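Local coordinates for protein NDP-N-acetyl-D-galactosaminuronic acid dehydrogenase (Methanosarcina mazei Go1, PDB 3G79) that probably oxidises UDP-N-acetyl-D-mannosamine to UDP-N-acetyl-D-mannosaminuronate, reducing two NAD+ in the process, at residues A[354-359]-A[385-390]; A[360-365]-A[391-396]; A[416-421]-A[444-449]. All blocks are in the same frame, centred on the assembly; numbering follows the deposited sequence.

Interaction 1: residues A[354-359]-A[385-390]; sequences SKVAML and AGASVM
Strands 355-359 and 388-392 are the two parallel neighbours of a beta-alpha-beta unit in the UDP-binding domain. Helix 375-385 connects them. The hydrogen bonding is that of a regular parallel pair. Val356 is gripped on both sides of its Val389 partner: its N donates to Ser388 O (3.0 Å), and its O accepts from Met390 N (3.1 Å). Two outer bonds, Ser388 N to Ser354 O and Met358 N to Met390 O, extend the pairing at its ends. Gly386 turns the chain out of the helix with a positive phi of 111°, and Ala387 then lays its CB 3.3 Å from Ser354 O.

Val356 and Val389 point to the face packed by helix 375-385, where they meet Tyr378 and Cys382. Their own contact is loose, with Val356 CB 4.4 Å from Val389 CG2. The extended Met358 side chain crosses Val389 at a slant, its CG 3.9 Å from Val389 CG1. Lys355, Ala357, Ser388 and Met390 take the other face, where helix 408-412 packs on Ala357 and Met390. With CG anti to the backbone N (chi1 163°) and the chain straight beyond it, Lys355 reaches across Met390. Lys355 NZ donates to the carbonyl O of Arg413 and also lies 3.3 Å from Met390 SD.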
# COMPACT_ATOMS: atom_id res chain seq x y z
N SER A 354 16.40 7.11 -36.46
CA SER A 354 16.24 8.27 -35.59
C SER A 354 17.27 8.22 -34.47
O SER A 354 17.64 7.14 -34.01
CB SER A 354 14.84 8.28 -34.96
OG SER A 354 13.85 7.90 -35.89
N LYS A 355 17.71 9.37 -34.00
CA LYS A 355 18.59 9.41 -32.83
C LYS A 355 17.81 9.70 -31.53
O LYS A 355 17.04 10.67 -31.49
CB LYS A 355 19.73 10.42 -33.03
CG LYS A 355 20.43 10.80 -31.72
CD LYS A 355 21.68 11.62 -31.97
CE LYS A 355 22.36 11.98 -30.67
NZ LYS A 355 23.62 12.74 -30.93
N VAL A 356 18.04 8.85 -30.50
CA VAL A 356 17.47 8.99 -29.15
C VAL A 356 18.53 9.42 -28.11
O VAL A 356 19.58 8.81 -27.97
CB VAL A 356 16.84 7.65 -28.66
CG1 VAL A 356 16.22 7.79 -27.26
CG2 VAL A 356 15.77 7.16 -29.63
N ALA A 357 18.25 10.49 -27.38
CA ALA A 357 19.09 10.91 -26.24
C ALA A 357 18.42 10.46 -24.96
O ALA A 357 17.32 10.94 -24.59
CB ALA A 357 19.31 12.44 -26.21
N MET A 358 19.06 9.46 -24.35
CA MET A 358 18.74 8.98 -23.03
C MET A 358 19.32 9.90 -21.97
O MET A 358 20.54 9.95 -21.75
CB MET A 358 19.29 7.57 -22.87
CG MET A 358 18.61 6.58 -23.83
SD MET A 358 18.73 4.88 -23.39
CE MET A 358 18.46 4.14 -24.91
N LEU A 359 18.43 10.64 -21.32
CA LEU A 359 18.82 11.46 -20.18
C LEU A 359 18.63 10.66 -18.93
O LEU A 359 17.53 10.58 -18.40
CB LEU A 359 17.96 12.70 -20.14
CG LEU A 359 18.46 13.92 -20.92
CD1 LEU A 359 18.89 13.57 -22.32
CD2 LEU A 359 17.34 14.95 -20.89
N ALA A 385 15.28 -1.70 -32.94
CA ALA A 385 14.37 -1.08 -33.88
C ALA A 385 15.10 -0.30 -34.98
O ALA A 385 14.50 0.04 -36.00
CB ALA A 385 13.33 -0.20 -33.15
N GLY A 386 16.39 -0.02 -34.76
CA GLY A 386 17.26 0.53 -35.79
C GLY A 386 17.67 1.96 -35.52
O GLY A 386 18.25 2.63 -36.40
N ALA A 387 17.36 2.44 -34.32
CA ALA A 387 17.68 3.80 -33.88
C ALA A 387 19.08 3.84 -33.34
O ALA A 387 19.56 2.84 -32.81
CB ALA A 387 16.72 4.25 -32.81
N SER A 388 19.76 4.98 -33.45
CA SER A 388 21.03 5.13 -32.76
C SER A 388 20.82 5.82 -31.41
O SER A 388 19.92 6.65 -31.25
CB SER A 388 22.09 5.84 -33.62
OG SER A 388 22.55 7.04 -33.03
N VAL A 389 21.65 5.45 -30.43
CA VAL A 389 21.45 5.88 -29.07
C VAL A 389 22.69 6.49 -28.38
O VAL A 389 23.79 5.92 -28.43
CB VAL A 389 20.90 4.73 -28.22
CG1 VAL A 389 20.70 5.19 -26.82
CG2 VAL A 389 19.59 4.18 -28.81
N MET A 390 22.47 7.65 -27.75
CA MET A 390 23.44 8.28 -26.86
C MET A 390 22.85 8.48 -25.45
O MET A 390 21.77 9.05 -25.28
CB MET A 390 23.96 9.59 -27.45
CG MET A 390 25.12 9.39 -28.48
SD MET A 390 25.82 10.87 -29.27
CE MET A 390 26.60 11.66 -27.87

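Interaction 2: residues A[360-365]-A[391-396]; sequences GWAFIK and VHDPYV
Gly360 N donates to His392 O at 2.8 Å, and beyond this bond the two chains spread. The CA atoms of Ala362 and Val396 are already 6.6 Å apart. Gly360 has a phi of 116°, at which a CB would jam against the preceding carbonyl.

The carboxylate of Asp393 spans the separation between the chains. A chi1 of -166° turns it away from its own backbone N and over to the amides of Trp361 and Ala362. Asp393 OD1 takes Trp361 N at 2.9 Å on its anti side. It takes Ala362 N from well above the carboxylate plane, on the same face. Asp393 OD2 turns back to its own segment and accepts from Tyr395 N and, at 2.8 Å, from Val396 N. These two donors come from opposite faces, and the bond to Tyr395 makes an Asx turn. His424 adds a further bond to OD1.

The contact lies at the C-terminal end of strand 388-392 and just beyond that of strand 355-359, in the Rossmann-like UDP-binding domain. With an alanine here in place of Asp393, the amides of Trp361, Ala362, Tyr395 and Val396 would probably lose their acceptor, and loop 360-365 and the Asx turn could drift apart.

Two valines touch the Trp361 ring at different points. Val391 CG1 approaches Trp361 CE3 obliquely at 3.9 Å. Val396 CG1 meets CD1 at the ring edge, while Val396 CG2 rests 3.6 Å from Ala362 CB. Tyr399 stacks edge-to-face with the same indole, and helix 375-385 packs against it through Ser375, Glu376 and Arg379.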
# COMPACT_ATOMS: atom_id res chain seq x y z
N GLY A 360 19.67 10.01 -18.45
CA GLY A 360 19.52 9.26 -17.22
C GLY A 360 19.72 7.77 -17.37
O GLY A 360 18.93 7.08 -18.06
N TRP A 361 20.79 7.28 -16.73
CA TRP A 361 21.12 5.87 -16.71
C TRP A 361 20.99 5.28 -15.30
O TRP A 361 20.48 4.17 -15.16
CB TRP A 361 22.53 5.68 -17.25
CG TRP A 361 22.94 4.25 -17.35
CD1 TRP A 361 23.76 3.59 -16.51
CD2 TRP A 361 22.54 3.31 -18.36
NE1 TRP A 361 23.93 2.30 -16.94
CE2 TRP A 361 23.20 2.10 -18.07
CE3 TRP A 361 21.73 3.38 -19.49
CZ2 TRP A 361 23.04 0.96 -18.85
CZ3 TRP A 361 21.58 2.26 -20.26
CH2 TRP A 361 22.24 1.07 -19.95
N ALA A 362 21.43 5.98 -14.25
CA ALA A 362 21.05 5.57 -12.89
C ALA A 362 19.53 5.69 -12.75
O ALA A 362 18.89 6.26 -13.61
CB ALA A 362 21.73 6.40 -11.88
N PHE A 363 18.94 5.15 -11.69
CA PHE A 363 17.46 5.24 -11.59
C PHE A 363 16.93 6.04 -10.39
O PHE A 363 15.73 6.30 -10.33
CB PHE A 363 16.79 3.86 -11.69
CG PHE A 363 17.34 2.86 -10.73
CD1 PHE A 363 16.72 2.67 -9.49
CD2 PHE A 363 18.49 2.15 -11.04
CE1 PHE A 363 17.25 1.75 -8.57
CE2 PHE A 363 19.06 1.24 -10.13
CZ PHE A 363 18.44 1.02 -8.90
N ILE A 364 17.83 6.43 -9.48
CA ILE A 364 17.49 7.37 -8.37
C ILE A 364 18.00 8.78 -8.61
O ILE A 364 19.14 8.96 -9.02
CB ILE A 364 18.01 6.92 -6.94
CG1 ILE A 364 18.03 5.40 -6.76
CG2 ILE A 364 17.16 7.59 -5.85
CD1 ILE A 364 19.36 4.82 -7.08
N LYS A 365 17.16 9.76 -8.29
CA LYS A 365 17.46 11.18 -8.42
C LYS A 365 18.85 11.48 -7.90
O LYS A 365 19.03 11.57 -6.70
CB LYS A 365 16.42 12.01 -7.66
CG LYS A 365 16.65 13.52 -7.66
CD LYS A 365 15.47 14.24 -7.01
CE LYS A 365 15.54 15.78 -7.15
NZ LYS A 365 14.28 16.48 -6.65
N VAL A 391 23.59 7.97 -24.45
CA VAL A 391 23.25 7.88 -23.04
C VAL A 391 23.99 8.94 -22.25
O VAL A 391 25.25 9.06 -22.36
CB VAL A 391 23.73 6.53 -22.46
CG1 VAL A 391 23.49 6.52 -20.98
CG2 VAL A 391 23.03 5.33 -23.11
N HIS A 392 23.25 9.68 -21.44
CA HIS A 392 23.81 10.68 -20.58
C HIS A 392 23.50 10.39 -19.13
O HIS A 392 22.43 9.85 -18.80
CB HIS A 392 23.25 12.06 -20.92
CG HIS A 392 23.74 13.16 -20.02
ND1 HIS A 392 23.13 13.47 -18.82
CD2 HIS A 392 24.75 14.06 -20.17
CE1 HIS A 392 23.75 14.50 -18.26
NE2 HIS A 392 24.74 14.87 -19.05
N ASP A 393 24.45 10.76 -18.27
CA ASP A 393 24.28 10.66 -16.84
C ASP A 393 25.44 11.37 -16.13
O ASP A 393 26.62 11.07 -16.41
CB ASP A 393 24.20 9.20 -16.40
CG ASP A 393 23.69 9.05 -15.00
OD1 ASP A 393 22.47 8.76 -14.83
OD2 ASP A 393 24.51 9.24 -14.07
N PRO A 394 25.12 12.29 -15.19
CA PRO A 394 26.15 13.11 -14.57
C PRO A 394 27.00 12.31 -13.62
O PRO A 394 28.10 12.75 -13.29
CB PRO A 394 25.35 14.17 -13.78
CG PRO A 394 23.93 13.99 -14.18
CD PRO A 394 23.79 12.56 -14.61
N TYR A 395 26.52 11.14 -13.23
CA TYR A 395 27.10 10.39 -12.10
C TYR A 395 27.67 9.04 -12.45
O TYR A 395 28.67 8.63 -11.88
CB TYR A 395 26.04 10.19 -11.01
CG TYR A 395 25.39 11.46 -10.62
CD1 TYR A 395 26.03 12.33 -9.73
CD2 TYR A 395 24.16 11.83 -11.16
CE1 TYR A 395 25.44 13.54 -9.38
CE2 TYR A 395 23.56 13.04 -10.82
CZ TYR A 395 24.20 13.88 -9.93
OH TYR A 395 23.62 15.07 -9.57
N VAL A 396 27.02 8.34 -13.36
CA VAL A 396 27.41 6.97 -13.61
C VAL A 396 28.62 6.93 -14.53
O VAL A 396 28.55 7.30 -15.70
CB VAL A 396 26.23 6.11 -14.12
CG1 VAL A 396 26.62 4.64 -14.26
CG2 VAL A 396 25.07 6.22 -13.16

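Interaction 3: residues A[416-421]-A[444-449]; sequences DAIVVL and PVIIDG
Ala417 and Val445 begin a run of parallel pairs between strands 417-420 and 445-448, neighbours in the six-stranded parallel sheet of the Rossmann-like UDP-binding domain. Side chains alternate between the two faces.

Ala417, Val419, Val445 and Ile447 share one face. Helix 321-345 packs on its Val445 and Ile447. Ala417 CB meets Val445 CG1 at 3.6 Å. Val419 and Ile447 lie side by side and point the same way, with Val419 CG2 4.2 Å from Ile447 CB.

Ile418, Val420, Ile446 and Asp448 share the other face, and here the side chains slant across one another. In Ile446 a chi1 of -179° puts CG2 in the crowded position between N and the carbonyl carbon. An unusual chi2 of 105°, away from the staggered positions, then swings CD1 toward the neighbouring strand. The approach of Ile446 CD1 to Ile418 CG2 is closer than carbons normally allow, so the exact place of this methyl is doubtful. As modelled, it leans toward both Ile418 and Val420. Asp448 also leans over, bringing Asp448 OD1 3.6 Å from Val420 CB. This is only packing for the oxygen. OD1 accepts from Arg450 N and OD2 from Ile453 N, so the buried carboxylate is held by backbone amides of the residues that follow strand 445-448.

The backbones pair throughout. Ile418 bonds to Val445 and Ile447, though its bond to Val445 O is modelled very short. Val420 N donates to Ile447 O at 2.7 Å. The last bond runs from Gly449 N to Val420 O at 2.8 Å. A CB on Gly449 would clash with that same Val420 O.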
# COMPACT_ATOMS: atom_id res chain seq x y z
N ASP A 416 16.40 13.10 -32.28
CA ASP A 416 14.98 13.09 -32.64
C ASP A 416 14.09 13.02 -31.41
O ASP A 416 13.09 13.72 -31.35
CB ASP A 416 14.66 11.94 -33.61
CG ASP A 416 15.39 12.09 -34.93
OD1 ASP A 416 14.89 12.81 -35.81
OD2 ASP A 416 16.48 11.51 -35.09
N ALA A 417 14.46 12.19 -30.44
CA ALA A 417 13.71 12.07 -29.19
C ALA A 417 14.58 12.35 -27.99
O ALA A 417 15.72 11.90 -27.94
CB ALA A 417 13.13 10.69 -29.08
N ILE A 418 14.06 13.12 -27.03
CA ILE A 418 14.71 13.30 -25.75
C ILE A 418 13.87 12.57 -24.69
O ILE A 418 12.68 12.87 -24.48
CB ILE A 418 14.89 14.80 -25.40
CG1 ILE A 418 15.82 15.49 -26.37
CG2 ILE A 418 15.46 14.97 -23.98
CD1 ILE A 418 15.47 16.92 -26.58
N VAL A 419 14.52 11.61 -24.03
CA VAL A 419 13.84 10.63 -23.19
C VAL A 419 14.42 10.61 -21.76
O VAL A 419 15.61 10.36 -21.56
CB VAL A 419 13.89 9.26 -23.84
CG1 VAL A 419 13.07 8.28 -23.06
CG2 VAL A 419 13.34 9.36 -25.28
N VAL A 420 13.59 10.89 -20.77
CA VAL A 420 14.09 11.16 -19.42
C VAL A 420 13.80 9.93 -18.55
O VAL A 420 12.64 9.53 -18.43
CB VAL A 420 13.44 12.46 -18.84
CG1 VAL A 420 13.92 12.72 -17.45
CG2 VAL A 420 13.76 13.70 -19.72
N LEU A 421 14.84 9.30 -17.98
CA LEU A 421 14.65 8.03 -17.24
C LEU A 421 15.09 8.05 -15.78
O LEU A 421 14.71 7.17 -14.99
CB LEU A 421 15.25 6.82 -17.98
CG LEU A 421 14.72 6.63 -19.41
CD1 LEU A 421 15.54 7.45 -20.38
CD2 LEU A 421 14.73 5.18 -19.83
N PRO A 444 10.99 18.66 -32.06
CA PRO A 444 11.64 17.62 -31.31
C PRO A 444 10.70 17.00 -30.31
O PRO A 444 9.73 17.63 -29.85
CB PRO A 444 12.79 18.33 -30.60
CG PRO A 444 12.45 19.73 -30.58
CD PRO A 444 11.31 19.99 -31.53
N VAL A 445 11.02 15.75 -30.01
CA VAL A 445 10.21 14.87 -29.22
C VAL A 445 10.89 14.76 -27.86
O VAL A 445 12.09 14.48 -27.81
CB VAL A 445 10.13 13.53 -29.95
CG1 VAL A 445 9.98 12.37 -28.96
CG2 VAL A 445 8.99 13.54 -31.03
N ILE A 446 10.14 15.03 -26.79
CA ILE A 446 10.56 14.76 -25.40
C ILE A 446 9.59 13.79 -24.73
O ILE A 446 8.40 14.02 -24.75
CB ILE A 446 10.75 16.09 -24.54
CG1 ILE A 446 11.23 15.80 -23.12
CG2 ILE A 446 9.48 16.88 -24.41
CD1 ILE A 446 12.65 16.11 -22.90
N ILE A 447 10.12 12.71 -24.14
CA ILE A 447 9.35 11.69 -23.38
C ILE A 447 9.88 11.60 -21.92
O ILE A 447 11.06 11.30 -21.71
CB ILE A 447 9.48 10.27 -24.04
CG1 ILE A 447 8.61 10.13 -25.29
CG2 ILE A 447 8.89 9.24 -23.15
CD1 ILE A 447 8.99 10.87 -26.45
N ASP A 448 9.01 11.85 -20.95
CA ASP A 448 9.36 11.97 -19.51
C ASP A 448 8.94 10.78 -18.67
O ASP A 448 7.75 10.52 -18.50
CB ASP A 448 8.71 13.22 -18.89
CG ASP A 448 9.28 13.57 -17.49
OD1 ASP A 448 10.35 13.05 -17.13
OD2 ASP A 448 8.67 14.38 -16.76
N GLY A 449 9.91 10.08 -18.10
CA GLY A 449 9.63 8.91 -17.28
C GLY A 449 9.62 9.21 -15.80
O GLY A 449 9.21 8.37 -14.97

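In the fold
From the N terminus, the chain runs up strand 355-359 and straight on into the loop 360-365. After helix 375-385 it returns as strand 388-392, closing interaction 1 and then, at 391-396, interaction 2. The two contacts therefore cross: they use consecutive parts of the same two chain runs, and a probable hydrogen bond from His392 N to Met358 O joins them. Interaction 3 follows in series. Its strand 417-420 lies on the other side of strand 355-359 from strand 388-392, and its closure at 444-449 adds the next strand outward. Strands 355-359 and 417-420, neighbours at the centre of the sheet, join interactions 1 and 3. Gly360 O packs on Leu421 CB, linking interactions 2 and 3.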